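Long-range contact in sensor protein (Bacteroides thetaiotaomicron, PDB 2X7X), which serves as the periplasmic fructose-binding domain of a hybrid two-component sensor that probably relays sugar binding to its own histidine kinase part: residues 244-249 with 269-274. Residues are numbered along the deposited sequence; the frame is centred on the assembly and turned at random.
With FRU (beta-D-fructofuranose), chain E.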
loop_
_atom_site.group_PDB
_atom_site.type_symbol
_atom_site.label_atom_id
_atom_site.label_comp_id
_atom_site.label_asym_id
_atom_site.label_seq_id
_atom_site.Cartn_x
_atom_site.Cartn_y
_atom_site.Cartn_z
ATOM N N ILE A 244 1.361 -10.324 -7.018
ATOM C CA ILE A 244 0.495 -9.298 -7.571
ATOM C C ILE A 244 0.278 -9.552 -9.049
ATOM O O ILE A 244 1.232 -9.562 -9.825
ATOM C CB ILE A 244 1.081 -7.884 -7.363
ATOM C CG1 ILE A 244 0.993 -7.496 -5.876
ATOM C CG2 ILE A 244 0.374 -6.858 -8.269
ATOM C CD1 ILE A 244 1.421 -6.070 -5.575
ATOM N N TYR A 245 -0.966 -9.808 -9.431
ATOM C CA TYR A 245 -1.328 -9.827 -10.839
ATOM C C TYR A 245 -2.198 -8.608 -11.100
ATOM O O TYR A 245 -3.407 -8.617 -10.808
ATOM C CB TYR A 245 -2.028 -11.126 -11.239
ATOM C CG TYR A 245 -2.127 -11.297 -12.741
ATOM C CD1 TYR A 245 -0.971 -11.293 -13.541
ATOM C CD2 TYR A 245 -3.358 -11.451 -13.369
ATOM C CE1 TYR A 245 -1.041 -11.446 -14.931
ATOM C CE2 TYR A 245 -3.441 -11.607 -14.754
ATOM C CZ TYR A 245 -2.277 -11.604 -15.528
ATOM O OH TYR A 245 -2.332 -11.764 -16.899
ATOM N N PRO A 246 -1.581 -7.540 -11.615
ATOM C CA PRO A 246 -2.214 -6.211 -11.603
ATOM C C PRO A 246 -3.309 -6.054 -12.645
ATOM O O PRO A 246 -3.181 -6.525 -13.779
ATOM C CB PRO A 246 -1.053 -5.253 -11.886
ATOM C CG PRO A 246 -0.057 -6.074 -12.671
ATOM C CD PRO A 246 -0.233 -7.518 -12.211
ATOM N N THR A 247 -4.384 -5.400 -12.224
ATOM C CA THR A 247 -5.545 -5.143 -13.058
ATOM C C THR A 247 -5.301 -3.902 -13.923
ATOM O O THR A 247 -5.504 -3.950 -15.136
ATOM C CB THR A 247 -6.808 -4.967 -12.205
ATOM O OG1 THR A 247 -6.571 -3.970 -11.210
ATOM C CG2 THR A 247 -7.179 -6.262 -11.501
ATOM N N ASN A 248 -4.853 -2.814 -13.286
ATOM C CA ASN A 248 -4.505 -1.552 -13.944
ATOM C C ASN A 248 -5.494 -1.089 -15.025
ATOM O O ASN A 248 -5.106 -0.716 -16.133
ATOM C CB ASN A 248 -3.067 -1.600 -14.468
ATOM C CG ASN A 248 -2.022 -1.379 -13.359
ATOM O OD1 ASN A 248 -2.299 -0.767 -12.321
ATOM N ND2 ASN A 248 -0.817 -1.881 -13.583
ATOM N N GLY A 249 -6.778 -1.113 -14.681
ATOM C CA GLY A 249 -7.848 -0.714 -15.592
ATOM C C GLY A 249 -7.666 0.655 -16.215
ATOM O O GLY A 249 -7.979 0.852 -17.392
ATOM N N THR A 269 2.892 -3.071 -23.664
ATOM C CA THR A 269 3.101 -2.566 -22.327
ATOM C C THR A 269 3.119 -3.724 -21.341
ATOM O O THR A 269 2.108 -4.413 -21.134
ATOM C CB THR A 269 2.016 -1.560 -21.928
ATOM O OG1 THR A 269 1.922 -0.544 -22.934
ATOM C CG2 THR A 269 2.343 -0.915 -20.575
ATOM N N VAL A 270 4.284 -3.940 -20.747
ATOM C CA VAL A 270 4.448 -4.983 -19.747
ATOM C C VAL A 270 4.398 -4.393 -18.335
ATOM O O VAL A 270 5.133 -3.456 -18.017
ATOM C CB VAL A 270 5.746 -5.800 -19.975
ATOM C CG1 VAL A 270 6.935 -4.886 -20.253
ATOM C CG2 VAL A 270 6.028 -6.716 -18.781
ATOM N N MET A 271 3.518 -4.949 -17.506
ATOM C CA MET A 271 3.352 -4.516 -16.112
ATOM C C MET A 271 4.103 -5.433 -15.138
ATOM O O MET A 271 4.386 -6.591 -15.444
ATOM C CB MET A 271 1.869 -4.444 -15.750
ATOM C CG MET A 271 1.042 -3.673 -16.760
ATOM S SD MET A 271 -0.696 -3.430 -16.314
ATOM C CE MET A 271 -1.483 -5.003 -16.706
ATOM N N ASN A 272 4.423 -4.911 -13.960
ATOM C CA ASN A 272 5.260 -5.649 -13.016
ATOM C C ASN A 272 4.457 -6.399 -11.977
ATOM O O ASN A 272 3.290 -6.077 -11.707
ATOM C CB ASN A 272 6.256 -4.715 -12.322
ATOM C CG ASN A 272 7.083 -3.911 -13.308
ATOM O OD1 ASN A 272 7.774 -4.475 -14.166
ATOM N ND2 ASN A 272 7.000 -2.580 -13.203
ATOM N N THR A 273 5.102 -7.400 -11.391
ATOM C CA THR A 273 4.545 -8.109 -10.254
ATOM C C THR A 273 5.374 -7.820 -8.988
ATOM O O THR A 273 6.396 -7.126 -9.046
ATOM C CB THR A 273 4.456 -9.629 -10.546
ATOM O OG1 THR A 273 3.832 -10.305 -9.449
ATOM C CG2 THR A 273 5.840 -10.225 -10.804
ATOM N N ALA A 274 4.903 -8.328 -7.852
ATOM C CA ALA A 274 5.674 -8.368 -6.607
ATOM C C ALA A 274 5.100 -9.467 -5.735
ATOM O O ALA A 274 3.910 -9.785 -5.823
ATOM C CB ALA A 274 5.617 -7.039 -5.877
HETATM C C1 FRU E . -9.393 -13.506 -13.305
HETATM C C2 FRU E . -8.358 -14.616 -13.328
HETATM C C3 FRU E . -7.258 -14.398 -12.292
HETATM C C4 FRU E . -6.023 -14.867 -13.035
HETATM C C5 FRU E . -6.310 -14.344 -14.436
HETATM C C6 FRU E . -5.568 -15.060 -15.564
HETATM O O1 FRU E . -10.558 -13.923 -14.013
HETATM O O2 FRU E . -9.031 -15.868 -13.152
HETATM O O3 FRU E . -7.500 -15.096 -11.062
HETATM O O4 FRU E . -4.808 -14.356 -12.475
HETATM O O5 FRU E . -7.709 -14.598 -14.593
HETATM O O6 FRU E . -5.831 -14.389 -16.812
#
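I244 and T273 meet in the hinge of a two-lobed periplasmic-binding-protein fold, where two of the three crossings between the lobes run side by side. The backbone N of I244 gives a nearly straight bond to A274 O (2.9 Å, 172°), at the end of the antiparallel pairing of strands 241-244 and 275-277. T273 adds a side-chain bond: chi1 of -177° swings OG1 to the side opposite the backbone N, and the hydroxyl donates to I244 O at 2.7 Å, somewhat tilted from the carbonyl plane. A valine here would probably leave I244 O without this hydroxyl donor, weakening the tie between the two crossings. These are two of the three linkers that join the lobes in this fold: 244-249 leads from the sheet of one lobe to helix 249-260 of the other, while 269-274 makes the return journey. Along them, P246 lays its CG 4.0 Å from M271 CB and 3.5 Å from N272 O. Further on, the M271 chain bends at chi3, bringing CE to 3.7 Å from P246 O, while N248 ND2, arriving from the opposite direction, makes a weak bond to M271 SD (3.1 Å). Y245 turns away from this interface to the sugar; its CD2 lies 3.4 Å from O4 of the bound fructose, and its hydroxyl is hydrogen-bonded to D94, which itself binds the fructose, and to N110.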